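Tyrosinase (Burkholderia thailandensis, PDB 5ZRD) catalyses the copper-dependent hydroxylation of monophenols to catechols and their further oxidation to o-quinones. Local coordinates at residues 115-120 against 278-283; 217-222 against 463-468; 239-244 against 320-325; 302-307 against 313-318. One frame throughout, in Å; residues are numbered along the deposited sequence.

Contact 1: residues 115-120 against 278-283; sequences PFWDET and NDIHLA. With CU (copper (II) ion), chain K.
Glu119 keeps CG on the far side of CA-CB from its carbonyl carbon (chi1 -69°) and runs extended beyond it, which brings its carboxylate to the flank of Ile280. Trp117 takes a different rotamer, with CG opposite the backbone N (chi1 169°), and its indole reaches the same isoleucine. CG2 of Ile280 is shared by the two, lying 3.6 Å from OE1 of Glu119 and 4.1 Å from CZ3 of Trp117, while CG1 of Ile280 stands beside the carboxylate alone, 3.9 Å from CD of Glu119. The contact between the segments is therefore one of van der Waals type, and a beta-branched residue suits the place because it presents both carbons to Glu119. Within the loop, CG of Glu119 sits 3.7 Å above the Trp117 ring plane, over its centre, and the indole probably limits how the acid can turn. The buried polar groups are satisfied elsewhere: OE1 of Glu119 by ND1 of His319, OE2 by Tyr241 OH and Asn322 ND2, and NE1 of Trp117 by OG1 of Thr124. Next in sequence to Ile280, His281 binds copper through NE2 at 2.0 Å, together with His277 of the same helix and His320, so the contact lies beside metal-binding side chains of the dicopper centre. The loop 115-120, between helices 90-108 and 122-127, faces helix 274-285; helix 315-334 touches both segments, helices 205-221 and 237-244 close in around them, and Asp279 ties helix 274-285 to strand 456-466.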
# COMPACT_ATOMS: atom_id res chain seq x y z
N PRO A 115 -43.25 -14.36 -10.24
CA PRO A 115 -44.09 -13.40 -10.93
C PRO A 115 -43.47 -12.00 -10.89
O PRO A 115 -42.42 -11.83 -10.24
CB PRO A 115 -45.41 -13.37 -10.15
CG PRO A 115 -45.00 -13.74 -8.75
CD PRO A 115 -43.75 -14.58 -8.87
N PHE A 116 -44.14 -11.06 -11.54
CA PHE A 116 -43.66 -9.68 -11.64
C PHE A 116 -44.68 -8.75 -10.98
O PHE A 116 -45.89 -8.91 -11.11
CB PHE A 116 -43.38 -9.26 -13.09
CG PHE A 116 -44.52 -9.39 -14.07
CD1 PHE A 116 -44.70 -10.56 -14.79
CD2 PHE A 116 -45.38 -8.33 -14.31
CE1 PHE A 116 -45.74 -10.69 -15.70
CE2 PHE A 116 -46.41 -8.45 -15.23
CZ PHE A 116 -46.60 -9.63 -15.92
N TRP A 117 -44.18 -7.78 -10.24
CA TRP A 117 -45.00 -6.65 -9.85
C TRP A 117 -45.13 -5.73 -11.05
O TRP A 117 -44.18 -5.06 -11.42
CB TRP A 117 -44.42 -5.88 -8.66
CG TRP A 117 -45.09 -4.57 -8.40
CD1 TRP A 117 -46.38 -4.21 -8.70
CD2 TRP A 117 -44.51 -3.45 -7.74
NE1 TRP A 117 -46.61 -2.92 -8.29
CE2 TRP A 117 -45.50 -2.45 -7.66
CE3 TRP A 117 -43.26 -3.22 -7.18
CZ2 TRP A 117 -45.25 -1.20 -7.10
CZ3 TRP A 117 -43.02 -1.98 -6.63
CH2 TRP A 117 -44.00 -0.99 -6.57
N ASP A 118 -46.31 -5.76 -11.65
CA ASP A 118 -46.61 -4.89 -12.77
C ASP A 118 -46.80 -3.44 -12.29
O ASP A 118 -47.91 -3.03 -11.96
CB ASP A 118 -47.85 -5.38 -13.54
CG ASP A 118 -47.97 -4.69 -14.91
OD1 ASP A 118 -47.35 -3.62 -15.14
OD2 ASP A 118 -48.71 -5.23 -15.74
N GLU A 119 -45.70 -2.69 -12.37
CA GLU A 119 -45.55 -1.37 -11.71
C GLU A 119 -46.37 -0.28 -12.42
O GLU A 119 -46.62 0.79 -11.82
CB GLU A 119 -44.07 -0.94 -11.71
CG GLU A 119 -43.20 -1.78 -10.80
CD GLU A 119 -41.72 -1.86 -11.15
OE1 GLU A 119 -40.96 -2.23 -10.25
OE2 GLU A 119 -41.32 -1.55 -12.31
N THR A 120 -46.69 -0.52 -13.68
CA THR A 120 -47.35 0.47 -14.53
C THR A 120 -48.74 -0.01 -14.98
O THR A 120 -49.32 0.57 -15.86
CB THR A 120 -46.49 0.78 -15.76
OG1 THR A 120 -46.13 -0.44 -16.41
CG2 THR A 120 -45.22 1.52 -15.41
N ASN A 278 -34.27 2.76 -11.26
CA ASN A 278 -33.73 3.60 -10.21
C ASN A 278 -34.86 4.27 -9.43
O ASN A 278 -34.85 4.24 -8.17
CB ASN A 278 -32.73 4.61 -10.76
CG ASN A 278 -31.42 4.00 -11.16
OD1 ASN A 278 -31.23 2.78 -11.06
ND2 ASN A 278 -30.49 4.82 -11.61
N ASP A 279 -35.85 4.83 -10.12
CA ASP A 279 -36.96 5.53 -9.45
C ASP A 279 -37.68 4.65 -8.44
O ASP A 279 -37.99 5.10 -7.33
CB ASP A 279 -37.99 6.07 -10.46
CG ASP A 279 -37.40 7.11 -11.43
OD1 ASP A 279 -36.35 7.75 -11.13
OD2 ASP A 279 -38.01 7.29 -12.50
N ILE A 280 -37.92 3.39 -8.80
CA ILE A 280 -38.76 2.51 -8.02
C ILE A 280 -37.97 2.17 -6.76
O ILE A 280 -38.51 2.12 -5.69
CB ILE A 280 -39.22 1.27 -8.82
CG1 ILE A 280 -40.26 1.59 -9.91
CG2 ILE A 280 -39.75 0.18 -7.92
CD1 ILE A 280 -41.54 2.27 -9.42
N HIS A 281 -36.69 1.89 -6.90
CA HIS A 281 -35.84 1.71 -5.76
C HIS A 281 -35.94 2.92 -4.82
O HIS A 281 -35.98 2.75 -3.64
CB HIS A 281 -34.39 1.56 -6.23
CG HIS A 281 -34.00 0.17 -6.58
ND1 HIS A 281 -33.32 -0.65 -5.69
CD2 HIS A 281 -34.11 -0.53 -7.74
CE1 HIS A 281 -33.02 -1.78 -6.30
NE2 HIS A 281 -33.55 -1.76 -7.54
N LEU A 282 -35.86 4.16 -5.32
CA LEU A 282 -35.83 5.27 -4.41
C LEU A 282 -37.21 5.47 -3.75
O LEU A 282 -37.29 5.82 -2.60
CB LEU A 282 -35.38 6.54 -5.13
CG LEU A 282 -33.97 6.53 -5.73
CD1 LEU A 282 -33.43 7.94 -5.87
CD2 LEU A 282 -33.00 5.69 -4.93
N ALA A 283 -38.28 5.28 -4.49
CA ALA A 283 -39.62 5.46 -3.93
C ALA A 283 -39.86 4.44 -2.80
O ALA A 283 -40.21 4.79 -1.66
CB ALA A 283 -40.65 5.31 -5.02
CU CU K . -32.71 -2.87 -8.97

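Contact 2: residues 217-222 against 463-468; sequences RAWLKG and HKSILS
Ser465 OG, at the edge of the Trp219 indole and near its plane, makes a short hydrogen bond of 2.6 Å to OD1 of Asp279. The same OG lies 3.3 Å from CH2 and 3.4 Å from CZ3 of Trp219. The small hydroxyl suits this place: it fits against the ring rim and still reaches the acid. Two residues back along the strand, on the same side, His463 meets the same corner of the indole in a T-shaped (edge-to-face) pair. The edge of Trp219 is directed at the face of His463, with the centroid of the indole's six-membered ring 5.2 Å from that of the imidazole and the planes 77° apart. CZ3 of Trp219 stands 3.7 Å above the imidazole plane, offset toward its rim. His463 has CG in the crowded position between its backbone N and carbonyl carbon (chi1 71°), and both ring nitrogens are bonded, NE2 to OD2 of Asp279 and ND1 to Tyr289 OH. These two bonds fix the rotation of the imidazole and so present its face to the tryptophan. The contact joins the last turn of helix 205-221 to strand 456-466, an outermost strand of the mixed sheet within this chain. Alternation along the strand turns His463 and Ser465 toward the helix and Lys464 away from it. Trp219 can span the gap because its indole is long and flat; its NE1 is held by the carbonyl O of Phe287. Beyond the strand, Leu467 lines the oxygen pocket of the dicopper site.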
# COMPACT_ATOMS: atom_id res chain seq x y z
N ARG A 217 -47.58 5.90 -5.84
CA ARG A 217 -48.54 6.43 -6.86
C ARG A 217 -48.06 7.79 -7.42
O ARG A 217 -48.23 8.10 -8.61
CB ARG A 217 -49.93 6.57 -6.26
CG ARG A 217 -50.67 5.26 -6.03
CD ARG A 217 -52.06 5.54 -5.46
NE ARG A 217 -52.90 6.18 -6.47
CZ ARG A 217 -53.89 7.03 -6.21
NH1 ARG A 217 -54.36 7.18 -4.98
NH2 ARG A 217 -54.36 7.79 -7.19
N ALA A 218 -47.48 8.60 -6.54
CA ALA A 218 -47.02 9.94 -6.89
C ALA A 218 -45.82 9.85 -7.82
O ALA A 218 -45.72 10.58 -8.77
CB ALA A 218 -46.65 10.72 -5.64
N TRP A 219 -44.87 9.00 -7.49
CA TRP A 219 -43.73 8.75 -8.36
C TRP A 219 -44.20 8.30 -9.74
O TRP A 219 -43.72 8.81 -10.76
CB TRP A 219 -42.81 7.70 -7.75
CG TRP A 219 -41.74 8.21 -6.85
CD1 TRP A 219 -41.80 8.36 -5.49
CD2 TRP A 219 -40.40 8.55 -7.22
NE1 TRP A 219 -40.59 8.78 -5.00
CE2 TRP A 219 -39.72 8.91 -6.03
CE3 TRP A 219 -39.71 8.62 -8.43
CZ2 TRP A 219 -38.38 9.29 -6.03
CZ3 TRP A 219 -38.39 9.02 -8.42
CH2 TRP A 219 -37.74 9.35 -7.24
N LEU A 220 -45.14 7.37 -9.78
CA LEU A 220 -45.67 6.88 -11.08
C LEU A 220 -46.40 7.99 -11.84
O LEU A 220 -46.22 8.17 -13.05
CB LEU A 220 -46.58 5.69 -10.83
CG LEU A 220 -45.85 4.40 -10.47
CD1 LEU A 220 -46.81 3.41 -9.87
CD2 LEU A 220 -45.18 3.80 -11.70
N LYS A 221 -47.22 8.75 -11.12
CA LYS A 221 -47.91 9.87 -11.72
C LYS A 221 -46.93 10.94 -12.21
O LYS A 221 -47.06 11.35 -13.33
CB LYS A 221 -48.88 10.52 -10.73
CG LYS A 221 -49.87 11.45 -11.41
CD LYS A 221 -50.93 12.02 -10.47
CE LYS A 221 -51.94 12.90 -11.19
NZ LYS A 221 -52.40 14.03 -10.35
N GLY A 222 -45.97 11.38 -11.39
CA GLY A 222 -45.17 12.59 -11.70
C GLY A 222 -45.78 13.86 -11.07
O GLY A 222 -45.38 14.99 -11.37
N HIS A 463 -37.48 14.75 -13.06
CA HIS A 463 -36.56 14.20 -12.07
C HIS A 463 -35.51 13.28 -12.74
O HIS A 463 -35.67 12.80 -13.85
CB HIS A 463 -37.32 13.45 -10.99
CG HIS A 463 -37.91 12.16 -11.46
ND1 HIS A 463 -39.20 12.06 -11.93
CD2 HIS A 463 -37.36 10.93 -11.60
CE1 HIS A 463 -39.44 10.81 -12.29
NE2 HIS A 463 -38.33 10.10 -12.11
N LYS A 464 -34.42 13.08 -12.02
CA LYS A 464 -33.41 12.09 -12.31
C LYS A 464 -33.00 11.46 -10.99
O LYS A 464 -32.57 12.16 -10.08
CB LYS A 464 -32.20 12.71 -13.00
CG LYS A 464 -31.04 11.76 -13.34
CD LYS A 464 -29.87 12.56 -13.88
CE LYS A 464 -28.62 11.75 -14.16
NZ LYS A 464 -28.71 11.11 -15.49
N SER A 465 -33.10 10.14 -10.94
CA SER A 465 -32.78 9.33 -9.80
C SER A 465 -31.39 8.72 -9.98
O SER A 465 -31.16 7.95 -10.89
CB SER A 465 -33.83 8.26 -9.63
OG SER A 465 -35.07 8.78 -9.15
N ILE A 466 -30.48 9.03 -9.08
CA ILE A 466 -29.17 8.38 -9.03
C ILE A 466 -29.20 7.35 -7.88
O ILE A 466 -29.06 7.67 -6.67
CB ILE A 466 -28.03 9.40 -8.86
CG1 ILE A 466 -27.98 10.45 -9.97
CG2 ILE A 466 -26.69 8.67 -8.80
CD1 ILE A 466 -29.02 11.53 -9.85
N LEU A 467 -29.44 6.11 -8.26
CA LEU A 467 -29.35 5.00 -7.32
C LEU A 467 -27.88 4.74 -7.07
O LEU A 467 -27.16 4.43 -8.02
CB LEU A 467 -29.97 3.76 -7.94
CG LEU A 467 -29.92 2.48 -7.11
CD1 LEU A 467 -30.68 2.65 -5.80
CD2 LEU A 467 -30.51 1.33 -7.91
N SER A 468 -27.46 4.93 -5.84
CA SER A 468 -26.05 4.79 -5.56
C SER A 468 -25.89 3.85 -4.36
O SER A 468 -26.64 2.88 -4.22
CB SER A 468 -25.42 6.14 -5.38
OG SER A 468 -24.02 6.01 -5.20

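Contact 3: residues 239-244 against 320-325; sequences AKYVRC and HCNVDR. With CU (copper (II) ion), chain K.
Tyr241 reaches from helix 237-244 to helix 315-334 with its phenol end, whose OH lies 3.6 Å from CG2 of Val323 and 4.2 Å from ND2 of Asn322. Its first torsion is off a staggered minimum, perhaps a sign that the ring has adjusted to its surroundings, and the ring plane stands 87° from that of the Asn322 amide. Glu119 OE2 bonds the hydroxyl, and the same oxygen also bonds ND2 of Asn322, so one buried acid ties the two helices together. Asn322 has CG opposite its backbone N (chi1 -167°), a rotamer that leaves the amide within reach of Arg325, one turn on. OD1 of Asn322 accepts both NE (3.0 Å) and NH2 (3.1 Å) of Arg325, side-on and in the guanidinium plane; NH2 comes in the carbonyl plane on a lone pair, whereas NE is tilted from it. This double grip fixes the amide flip and leaves ND2 to the glutamate. Val323, compact and apolar, adjoins His277. His320 leaves its helix on a bond directed away from helix 237-244, and its NE2 binds copper at 1.9 Å, an arrangement characteristic of the helix-borne histidines of type 3 dicopper sites in tyrosinases.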
# COMPACT_ATOMS: atom_id res chain seq x y z
N ALA A 239 -44.40 7.39 -17.45
CA ALA A 239 -43.83 7.99 -18.67
C ALA A 239 -42.40 7.50 -18.91
O ALA A 239 -42.02 7.30 -20.06
CB ALA A 239 -43.84 9.49 -18.58
N LYS A 240 -41.58 7.42 -17.86
CA LYS A 240 -40.18 7.07 -18.06
C LYS A 240 -40.06 5.61 -18.56
O LYS A 240 -39.24 5.31 -19.41
CB LYS A 240 -39.40 7.29 -16.77
CG LYS A 240 -38.93 8.72 -16.50
CD LYS A 240 -37.63 8.72 -15.71
CE LYS A 240 -37.09 10.11 -15.39
NZ LYS A 240 -36.23 10.62 -16.48
N TYR A 241 -40.91 4.70 -18.07
CA TYR A 241 -40.92 3.30 -18.54
C TYR A 241 -41.39 3.22 -19.99
O TYR A 241 -40.80 2.49 -20.79
CB TYR A 241 -41.80 2.46 -17.63
CG TYR A 241 -41.13 1.71 -16.50
CD1 TYR A 241 -39.97 0.98 -16.71
CD2 TYR A 241 -41.73 1.63 -15.25
CE1 TYR A 241 -39.37 0.27 -15.68
CE2 TYR A 241 -41.15 0.91 -14.23
CZ TYR A 241 -39.97 0.21 -14.44
OH TYR A 241 -39.39 -0.54 -13.45
N VAL A 242 -42.41 4.00 -20.36
CA VAL A 242 -42.87 4.09 -21.76
C VAL A 242 -41.71 4.58 -22.63
O VAL A 242 -41.38 3.94 -23.63
CB VAL A 242 -44.12 4.97 -21.96
CG1 VAL A 242 -44.44 5.14 -23.43
CG2 VAL A 242 -45.34 4.45 -21.21
N ARG A 243 -41.04 5.65 -22.23
CA ARG A 243 -39.87 6.17 -22.99
C ARG A 243 -38.82 5.08 -23.23
O ARG A 243 -38.22 5.02 -24.33
CB ARG A 243 -39.15 7.31 -22.26
CG ARG A 243 -39.62 8.71 -22.61
CD ARG A 243 -38.48 9.69 -22.83
NE ARG A 243 -39.06 11.01 -23.02
CZ ARG A 243 -39.49 11.50 -24.18
NH1 ARG A 243 -39.13 10.93 -25.32
NH2 ARG A 243 -40.26 12.58 -24.20
N CYS A 244 -38.50 4.28 -22.20
CA CYS A 244 -37.36 3.38 -22.33
C CYS A 244 -37.63 2.36 -23.44
O CYS A 244 -36.67 1.93 -24.09
CB CYS A 244 -36.98 2.72 -21.01
SG CYS A 244 -37.97 1.30 -20.50
N HIS A 320 -37.58 -6.41 -10.00
CA HIS A 320 -36.63 -6.76 -11.01
C HIS A 320 -37.20 -7.77 -12.00
O HIS A 320 -36.70 -7.83 -13.12
CB HIS A 320 -35.32 -7.26 -10.43
CG HIS A 320 -34.32 -6.15 -10.37
ND1 HIS A 320 -33.62 -5.75 -11.47
CD2 HIS A 320 -33.95 -5.33 -9.36
CE1 HIS A 320 -32.86 -4.74 -11.15
NE2 HIS A 320 -33.02 -4.48 -9.86
N CYS A 321 -38.26 -8.48 -11.66
CA CYS A 321 -38.90 -9.35 -12.64
C CYS A 321 -39.70 -8.45 -13.60
O CYS A 321 -39.77 -8.68 -14.83
CB CYS A 321 -39.72 -10.43 -11.93
SG CYS A 321 -40.56 -11.61 -13.02
N ASN A 322 -40.23 -7.35 -13.06
CA ASN A 322 -40.88 -6.39 -13.94
C ASN A 322 -39.86 -5.67 -14.84
O ASN A 322 -40.15 -5.39 -15.96
CB ASN A 322 -41.71 -5.37 -13.17
CG ASN A 322 -42.61 -4.61 -14.11
OD1 ASN A 322 -43.45 -5.22 -14.79
ND2 ASN A 322 -42.42 -3.30 -14.16
N VAL A 323 -38.68 -5.36 -14.34
CA VAL A 323 -37.69 -4.70 -15.13
C VAL A 323 -37.25 -5.65 -16.26
O VAL A 323 -36.92 -5.23 -17.38
CB VAL A 323 -36.50 -4.28 -14.24
CG1 VAL A 323 -35.32 -3.76 -15.04
CG2 VAL A 323 -36.96 -3.24 -13.24
N ASP A 324 -37.24 -6.94 -15.95
CA ASP A 324 -36.82 -7.95 -16.92
C ASP A 324 -37.88 -8.09 -17.98
O ASP A 324 -37.57 -8.28 -19.14
CB ASP A 324 -36.60 -9.30 -16.24
CG ASP A 324 -35.86 -10.28 -17.11
OD1 ASP A 324 -34.75 -9.91 -17.57
OD2 ASP A 324 -36.39 -11.43 -17.30
N ARG A 325 -39.14 -8.00 -17.58
CA ARG A 325 -40.24 -8.02 -18.53
C ARG A 325 -40.16 -6.83 -19.49
O ARG A 325 -40.39 -6.97 -20.72
CB ARG A 325 -41.56 -8.01 -17.76
CG ARG A 325 -42.79 -8.19 -18.62
CD ARG A 325 -44.05 -8.05 -17.77
NE ARG A 325 -44.27 -6.70 -17.26
CZ ARG A 325 -44.91 -5.75 -17.90
NH1 ARG A 325 -45.43 -6.02 -19.09
NH2 ARG A 325 -45.06 -4.54 -17.36
CU CU K . -32.71 -2.87 -8.97

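Contact 4: residues 302-307 against 313-318; sequences GDMGEN and DPIFFF
Met304 crosses Asp313, Ile315 and Phe316 at about a right angle, its chain bent at chi2 and chi3 so that different atoms meet different partners. CG of Met304 rests 3.8 Å from CG2 of Ile315 and 3.9 Å from OD2 of Asp313. The sulfur goes further along: SD of Met304 is 3.8 Å from CA and 3.9 Å from CB of Phe316, and 5.4 Å from the centroid of its ring. It stands 78° off the ring normal, a Met-aromatic contact at the edge. A flexible, polarisable thioether suits this place, where it follows both an aliphatic branch and a ring rim. With the sulfur at its edge, the Phe316 ring can stack on His320; it also forms an edge-to-face pair with His57. These are ligands of the two coppers of the type 3 site, and Phe316 itself belongs to the pocket of the bound oxygen. Asp313 is turned so that each carboxylate oxygen has its own task. OD1 of Asp313 accepts from Ile315 N at 2.9 Å, nearly straight (170°) and from above the carboxylate plane, a capping bond before helix 315-334; Arg179 adds a salt bridge to the same oxygen. OD2 of Asp313 takes a hydrogen bond from a water (2.9 Å), which in turn accepts from Met304 N (2.9 Å). From the 3-10 turn at 303-305, Met304 O reaches ND1 of the copper ligand His281.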
# COMPACT_ATOMS: atom_id res chain seq x y z
N GLY A 302 -34.20 3.14 3.84
CA GLY A 302 -34.70 1.80 3.61
C GLY A 302 -33.75 0.96 2.77
O GLY A 302 -32.90 1.48 2.06
N ASP A 303 -33.87 -0.35 2.86
CA ASP A 303 -32.88 -1.18 2.24
C ASP A 303 -32.85 -1.02 0.72
O ASP A 303 -31.78 -0.95 0.14
CB ASP A 303 -33.04 -2.64 2.67
CG ASP A 303 -32.70 -2.85 4.13
OD1 ASP A 303 -33.63 -2.65 4.94
OD2 ASP A 303 -31.52 -3.17 4.46
N MET A 304 -34.02 -0.87 0.10
CA MET A 304 -34.17 -0.75 -1.36
C MET A 304 -33.55 0.56 -1.90
O MET A 304 -33.36 0.68 -3.10
CB MET A 304 -35.65 -0.79 -1.75
CG MET A 304 -36.21 -2.20 -1.91
SD MET A 304 -35.58 -3.07 -3.36
CE MET A 304 -36.35 -2.15 -4.68
N GLY A 305 -33.23 1.53 -1.05
CA GLY A 305 -32.86 2.88 -1.47
C GLY A 305 -31.44 3.02 -1.96
O GLY A 305 -31.13 4.04 -2.54
N GLU A 306 -30.59 2.01 -1.74
CA GLU A 306 -29.20 1.98 -2.12
C GLU A 306 -28.86 0.53 -2.50
O GLU A 306 -29.61 -0.42 -2.19
CB GLU A 306 -28.29 2.41 -0.96
CG GLU A 306 -28.13 3.92 -0.78
CD GLU A 306 -29.30 4.73 -0.20
OE1 GLU A 306 -30.21 4.14 0.39
OE2 GLU A 306 -29.28 5.97 -0.35
N ASN A 307 -27.75 0.33 -3.19
CA ASN A 307 -27.49 -0.97 -3.74
C ASN A 307 -26.97 -1.91 -2.63
O ASN A 307 -26.94 -3.12 -2.80
CB ASN A 307 -26.56 -0.87 -4.93
CG ASN A 307 -27.28 -0.48 -6.21
OD1 ASN A 307 -26.72 0.24 -7.03
ND2 ASN A 307 -28.51 -0.95 -6.38
N ASP A 313 -34.33 -7.30 0.53
CA ASP A 313 -35.77 -7.09 0.58
C ASP A 313 -36.45 -7.90 -0.52
O ASP A 313 -36.22 -7.63 -1.68
CB ASP A 313 -36.11 -5.63 0.42
CG ASP A 313 -37.58 -5.34 0.58
OD1 ASP A 313 -38.45 -6.25 0.31
OD2 ASP A 313 -37.85 -4.19 1.02
N PRO A 314 -37.33 -8.85 -0.17
CA PRO A 314 -38.00 -9.71 -1.17
C PRO A 314 -38.61 -8.94 -2.35
O PRO A 314 -38.66 -9.53 -3.46
CB PRO A 314 -39.10 -10.43 -0.39
CG PRO A 314 -38.55 -10.51 1.02
CD PRO A 314 -37.78 -9.22 1.19
N ILE A 315 -39.02 -7.67 -2.14
CA ILE A 315 -39.67 -6.88 -3.18
C ILE A 315 -38.66 -6.60 -4.28
O ILE A 315 -39.05 -6.32 -5.42
CB ILE A 315 -40.29 -5.56 -2.67
CG1 ILE A 315 -41.35 -5.04 -3.62
CG2 ILE A 315 -39.27 -4.47 -2.43
CD1 ILE A 315 -42.28 -4.03 -2.97
N PHE A 316 -37.38 -6.59 -3.93
CA PHE A 316 -36.35 -6.46 -4.97
C PHE A 316 -36.63 -7.37 -6.17
O PHE A 316 -36.52 -6.94 -7.29
CB PHE A 316 -34.97 -6.78 -4.43
CG PHE A 316 -33.86 -6.66 -5.44
CD1 PHE A 316 -33.58 -7.72 -6.30
CD2 PHE A 316 -33.09 -5.51 -5.52
CE1 PHE A 316 -32.56 -7.59 -7.22
CE2 PHE A 316 -32.07 -5.39 -6.44
CZ PHE A 316 -31.82 -6.43 -7.30
N PHE A 317 -37.06 -8.59 -5.94
CA PHE A 317 -37.13 -9.59 -7.01
C PHE A 317 -38.43 -9.45 -7.81
O PHE A 317 -38.43 -9.70 -9.04
CB PHE A 317 -36.90 -10.99 -6.42
CG PHE A 317 -35.48 -11.13 -5.97
CD1 PHE A 317 -35.10 -10.67 -4.73
CD2 PHE A 317 -34.50 -11.50 -6.86
CE1 PHE A 317 -33.78 -10.68 -4.35
CE2 PHE A 317 -33.17 -11.53 -6.47
CZ PHE A 317 -32.81 -11.13 -5.22
N PHE A 318 -39.50 -9.03 -7.15
CA PHE A 318 -40.77 -8.76 -7.85
C PHE A 318 -40.60 -7.57 -8.81
O PHE A 318 -41.15 -7.53 -9.92
CB PHE A 318 -41.87 -8.51 -6.81
CG PHE A 318 -42.24 -9.78 -6.09
CD1 PHE A 318 -41.51 -10.21 -5.00
CD2 PHE A 318 -43.24 -10.60 -6.57
CE1 PHE A 318 -41.80 -11.41 -4.39
CE2 PHE A 318 -43.55 -11.78 -5.92
CZ PHE A 318 -42.83 -12.19 -4.84
O HOH W 1 -36.38 -1.77 1.44

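In the fold
All four contacts are buried and lie near the dicopper site, contact 2 the least directly, through Leu467. Glu119 links contacts 1 and 3, Asp279 links 1 and 2, and the helices 274-285 and 315-334 of contacts 1 and 3 bring His281 and His320 to the same copper. Contact 4 uses the start of helix 315-334, and contact 2 ties the helical part to the edge of the mixed sheet. The chemistry differs with place: van der Waals touch in contact 1, T-shaped rings in 2, a phenol near an amide and a valine in 3, sulfur and a bridging water in 4. Contacts 2 and 4 meet where Ser468 O accepts from Asn307 N.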